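Local coordinates for fibronectin type III domain-containing protein (Simiduia agarivorans, PDB 6P2K) that is a family 74 glycoside hydrolase built on seven-fold beta-propellers, binds zinc, and probably cleaves beta-glucan chains such as xyloglucan, at residues 463-468 and 508-513; 523-526 and 532-535. All blocks are in the same frame, centred on the assembly; numbering follows the deposited sequence.

Interaction 1 of 2, residues 463-468 and 508-513; sequences VAQATS and KGVLRD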
loop_
_atom_site.group_PDB
_atom_site.type_symbol
_atom_site.label_atom_id
_atom_site.label_comp_id
_atom_site.label_asym_id
_atom_site.label_seq_id
_atom_site.Cartn_x
_atom_site.Cartn_y
_atom_site.Cartn_z
ATOM N N VAL B 463 5.840 11.194 -23.780
ATOM C CA VAL B 463 6.013 10.131 -24.763
ATOM C C VAL B 463 7.364 10.331 -25.434
ATOM O O VAL B 463 7.792 11.469 -25.656
ATOM C CB VAL B 463 4.879 10.102 -25.810
ATOM C CG1 VAL B 463 3.547 9.855 -25.135
ATOM C CG2 VAL B 463 4.842 11.400 -26.618
ATOM N N ALA B 464 8.045 9.228 -25.740
ATOM C CA ALA B 464 9.395 9.324 -26.271
ATOM C C ALA B 464 9.702 8.151 -27.189
ATOM O O ALA B 464 9.291 7.016 -26.931
ATOM C CB ALA B 464 10.433 9.376 -25.141
ATOM N N GLN B 465 10.417 8.448 -28.268
ATOM C CA GLN B 465 11.164 7.436 -28.999
ATOM C C GLN B 465 12.489 7.236 -28.272
ATOM O O GLN B 465 13.283 8.175 -28.161
ATOM C CB GLN B 465 11.373 7.881 -30.447
ATOM C CG GLN B 465 12.640 7.365 -31.122
ATOM C CD GLN B 465 12.642 5.857 -31.289
ATOM O OE1 GLN B 465 11.590 5.236 -31.446
ATOM N NE2 GLN B 465 13.830 5.261 -31.260
ATOM N N ALA B 466 12.713 6.037 -27.734
ATOM C CA ALA B 466 13.884 5.787 -26.899
ATOM C C ALA B 466 14.400 4.381 -27.145
ATOM O O ALA B 466 13.639 3.414 -27.051
ATOM C CB ALA B 466 13.556 5.972 -25.412
ATOM N N THR B 467 15.694 4.268 -27.433
ATOM C CA THR B 467 16.259 2.994 -27.851
ATOM C C THR B 467 17.752 2.988 -27.557
ATOM O O THR B 467 18.335 3.997 -27.153
ATOM C CB THR B 467 15.996 2.747 -29.337
ATOM O OG1 THR B 467 16.385 1.414 -29.683
ATOM C CG2 THR B 467 16.791 3.733 -30.175
ATOM N N SER B 468 18.365 1.827 -27.774
ATOM C CA SER B 468 19.793 1.666 -27.572
ATOM C C SER B 468 20.564 2.111 -28.812
ATOM O O SER B 468 20.005 2.298 -29.894
ATOM C CB SER B 468 20.125 0.211 -27.237
ATOM O OG SER B 468 19.536 -0.675 -28.176
ATOM N N LYS B 508 9.772 -2.404 -36.141
ATOM C CA LYS B 508 11.062 -2.106 -35.530
ATOM C C LYS B 508 11.717 -0.836 -36.060
ATOM O O LYS B 508 12.756 -0.435 -35.525
ATOM C CB LYS B 508 12.020 -3.286 -35.734
ATOM C CG LYS B 508 12.663 -3.319 -37.115
ATOM C CD LYS B 508 12.991 -4.736 -37.571
ATOM C CE LYS B 508 13.964 -5.424 -36.626
ATOM N NZ LYS B 508 14.253 -6.830 -37.040
ATOM N N GLY B 509 11.162 -0.199 -37.087
ATOM C CA GLY B 509 11.792 0.994 -37.632
ATOM C C GLY B 509 11.782 2.136 -36.628
ATOM O O GLY B 509 10.808 2.346 -35.903
ATOM N N VAL B 510 12.897 2.877 -36.585
ATOM C CA VAL B 510 13.043 3.994 -35.658
ATOM C C VAL B 510 11.894 4.973 -35.841
ATOM O O VAL B 510 11.569 5.368 -36.965
ATOM C CB VAL B 510 14.404 4.685 -35.865
ATOM C CG1 VAL B 510 14.461 6.005 -35.105
ATOM C CG2 VAL B 510 15.543 3.771 -35.426
ATOM N N LEU B 511 11.258 5.351 -34.732
ATOM C CA LEU B 511 10.198 6.361 -34.750
ATOM C C LEU B 511 10.871 7.730 -34.781
ATOM O O LEU B 511 11.057 8.393 -33.758
ATOM C CB LEU B 511 9.280 6.217 -33.542
ATOM C CG LEU B 511 8.834 4.811 -33.139
ATOM C CD1 LEU B 511 7.960 4.855 -31.887
ATOM C CD2 LEU B 511 8.106 4.133 -34.284
ATOM N N ARG B 512 11.243 8.162 -35.991
ATOM C CA ARG B 512 12.077 9.356 -36.104
ATOM C C ARG B 512 11.372 10.597 -35.569
ATOM O O ARG B 512 12.035 11.519 -35.082
ATOM C CB ARG B 512 12.527 9.572 -37.547
ATOM C CG ARG B 512 13.682 10.547 -37.630
ATOM C CD ARG B 512 14.305 10.629 -39.004
ATOM N NE ARG B 512 15.363 11.635 -39.013
ATOM C CZ ARG B 512 15.673 12.391 -40.062
ATOM N NH1 ARG B 512 15.006 12.254 -41.201
ATOM N NH2 ARG B 512 16.650 13.288 -39.967
ATOM N N ASP B 513 10.044 10.647 -35.633
ATOM C CA ASP B 513 9.322 11.632 -34.843
ATOM C C ASP B 513 8.086 10.992 -34.230
ATOM O O ASP B 513 7.530 10.022 -34.751
ATOM C CB ASP B 513 8.926 12.879 -35.650
ATOM C CG ASP B 513 8.592 14.089 -34.756
ATOM O OD1 ASP B 513 9.286 14.338 -33.731
ATOM O OD2 ASP B 513 7.625 14.808 -35.096
#
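Q465 reaches out of strand 459-467 and lays its side chain against the backbone and side chain of L511, in the segment that leads into strand 511-516. Its CG is swung anti to the backbone N (chi1 150°), which carries it out over the other segment, where it comes to 3.2 Å from the carbonyl O of L511. A bend at chi2 (65°) then turns the amide along the strand in its N-to-C direction, so that OE1 faces the backbone N of L511. The bond that results, L511 N to Q465 OE1, is weak, 3.3 Å long with an angle of 145° at the hydrogen. The same OE1 is also packed against aliphatic carbon, 3.3 Å from L511 CG. At the other corner of the amide, Q465 NE2 meets a methyl of V510, CG1, at 4.0 Å, the two side chains crossing at about a right angle. The amide is also gripped by the next part of the chain: OE1 accepts from R478 N, on strand 478-483, and NE2 donates to N476 O in the loop before it. L511 itself is the centre of an inverse gamma turn, and its side chain packs on L506. Two residues on, D513 OD1 is a zinc ligand together with D405. The contact is buried between two neighbouring four-stranded antiparallel sheets of the propeller, joining the second strand of one, 459-467, to the first strand of the next, 511-516.

Interaction 2 of 2, residues 523-526 and 532-535; sequences KVFM and GMYM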
loop_
_atom_site.group_PDB
_atom_site.type_symbol
_atom_site.label_atom_id
_atom_site.label_comp_id
_atom_site.label_asym_id
_atom_site.label_seq_id
_atom_site.Cartn_x
_atom_site.Cartn_y
_atom_site.Cartn_z
ATOM N N LYS B 523 -4.254 11.376 -28.254
ATOM C CA LYS B 523 -3.919 10.714 -29.508
ATOM C C LYS B 523 -2.483 11.045 -29.895
ATOM O O LYS B 523 -2.095 12.218 -29.903
ATOM C CB LYS B 523 -4.886 11.153 -30.611
ATOM C CG LYS B 523 -4.540 10.660 -32.007
ATOM C CD LYS B 523 -5.713 10.875 -32.963
ATOM C CE LYS B 523 -6.923 10.051 -32.542
ATOM N NZ LYS B 523 -8.112 10.295 -33.415
ATOM N N VAL B 524 -1.699 10.014 -30.215
ATOM C CA VAL B 524 -0.272 10.161 -30.493
ATOM C C VAL B 524 0.040 9.535 -31.846
ATOM O O VAL B 524 -0.370 8.401 -32.116
ATOM C CB VAL B 524 0.597 9.516 -29.392
ATOM C CG1 VAL B 524 2.068 9.836 -29.625
ATOM C CG2 VAL B 524 0.155 9.985 -28.005
ATOM N N PHE B 525 0.774 10.267 -32.686
ATOM C CA PHE B 525 1.228 9.791 -33.986
ATOM C C PHE B 525 2.719 9.474 -33.939
ATOM O O PHE B 525 3.476 10.095 -33.186
ATOM C CB PHE B 525 0.984 10.830 -35.088
ATOM C CG PHE B 525 -0.463 11.143 -35.330
ATOM C CD1 PHE B 525 -1.210 10.390 -36.222
ATOM C CD2 PHE B 525 -1.071 12.212 -34.688
ATOM C CE1 PHE B 525 -2.543 10.684 -36.454
ATOM C CE2 PHE B 525 -2.404 12.514 -34.918
ATOM C CZ PHE B 525 -3.141 11.749 -35.799
ATOM N N MET B 526 3.138 8.517 -34.768
ATOM C CA MET B 526 4.545 8.162 -34.885
ATOM C C MET B 526 4.787 7.541 -36.256
ATOM O O MET B 526 3.921 6.848 -36.795
ATOM C CB MET B 526 4.975 7.195 -33.775
ATOM C CG MET B 526 4.234 5.860 -33.791
ATOM S SD MET B 526 3.738 5.298 -32.145
ATOM C CE MET B 526 2.468 6.501 -31.736
ATOM N N GLY B 532 5.961 2.897 -41.973
ATOM C CA GLY B 532 4.791 3.723 -42.182
ATOM C C GLY B 532 4.427 4.481 -40.920
ATOM O O GLY B 532 5.181 4.517 -39.951
ATOM N N MET B 533 3.246 5.094 -40.956
ATOM C CA MET B 533 2.764 5.913 -39.853
ATOM C C MET B 533 1.748 5.146 -39.022
ATOM O O MET B 533 0.850 4.491 -39.560
ATOM C CB MET B 533 2.136 7.214 -40.351
ATOM C CG MET B 533 1.838 8.188 -39.218
ATOM S SD MET B 533 1.443 9.851 -39.773
ATOM C CE MET B 533 3.084 10.527 -39.997
ATOM N N TYR B 534 1.890 5.249 -37.703
ATOM C CA TYR B 534 1.049 4.528 -36.762
ATOM C C TYR B 534 0.486 5.504 -35.740
ATOM O O TYR B 534 0.989 6.617 -35.562
ATOM C CB TYR B 534 1.826 3.401 -36.070
ATOM C CG TYR B 534 2.314 2.358 -37.046
ATOM C CD1 TYR B 534 3.430 2.592 -37.844
ATOM C CD2 TYR B 534 1.649 1.147 -37.189
ATOM C CE1 TYR B 534 3.868 1.649 -38.751
ATOM C CE2 TYR B 534 2.087 0.197 -38.089
ATOM C CZ TYR B 534 3.192 0.457 -38.871
ATOM O OH TYR B 534 3.631 -0.485 -39.771
ATOM N N MET B 535 -0.579 5.072 -35.075
ATOM C CA MET B 535 -1.353 5.945 -34.207
ATOM C C MET B 535 -1.713 5.203 -32.931
ATOM O O MET B 535 -2.130 4.044 -32.980
ATOM C CB MET B 535 -2.623 6.422 -34.924
ATOM C CG MET B 535 -3.538 7.295 -34.091
ATOM S SD MET B 535 -4.837 8.040 -35.098
ATOM C CE MET B 535 -5.890 6.624 -35.407
#
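M526 and Y534 face each other as the hydrogen-bonded pair of an antiparallel hairpin and exchange two backbone hydrogen bonds. Y534 N gives the shorter, to M526 O at 2.7 Å and almost straight (176°). In return M526 N donates to Y534 O at 3.0 Å, more bent, with the donor tilted out of the carbonyl plane. CA-H...O contacts fill in around them: M535 CA lies 3.4 Å from V524 O, and M533 CA meets M526 O at the same separation.

Sulfur and aromatic contacts occupy the face that carries F525 and M535, the neighbouring non-hydrogen-bonded pair. The two side chains run side by side and point the same way, and M535 SD sits 4.6 Å from the centroid of the F525 ring in an oblique Met-aromatic contact. With CG anti to its backbone N (chi1 178°) and chi2 also extended, M535 carries its sulfur out from the face of the sheet, where SD touches both F525 CE1 and, at 3.7 Å, K523 CD, in the aliphatic part of the lysine. The charged tip of K523 continues to a salt bridge with E580.

On the opposite face the packing is apolar: M526 CG approaches Y534 CB at 4.1 Å, the two side chains crossing at about a right angle. M526 and Y534 both lean on L506, while on the other face F525 and M533 reach I573 of strand 567-575.

Chemically, then, regular backbone bonding sets the pairing, while sulfur and carbon pack on the face of F525 and M535, where the lysine lends its methylenes and sends its charge on to a carboxylate.

Going from the N terminus, strand 459-467 comes first; the chain then runs through strands 478-483 and 493-496 before interaction 1 brings residues 508-513 back against 463-468, closing a loop of 39 residues. Interaction 2 follows in series, neither nested in the first nor crossing it: strand 524-528 turns through residues 529-531 and pairs with 532-536. The first contact joins adjacent sheets of the propeller, the second two neighbouring strands within one sheet. They meet through strand 511-516, which borders 524-528: M526 CB packs 4.2 Å from L511 CD1. The hairpin thus lies next to the strand that carries zinc ligand D513.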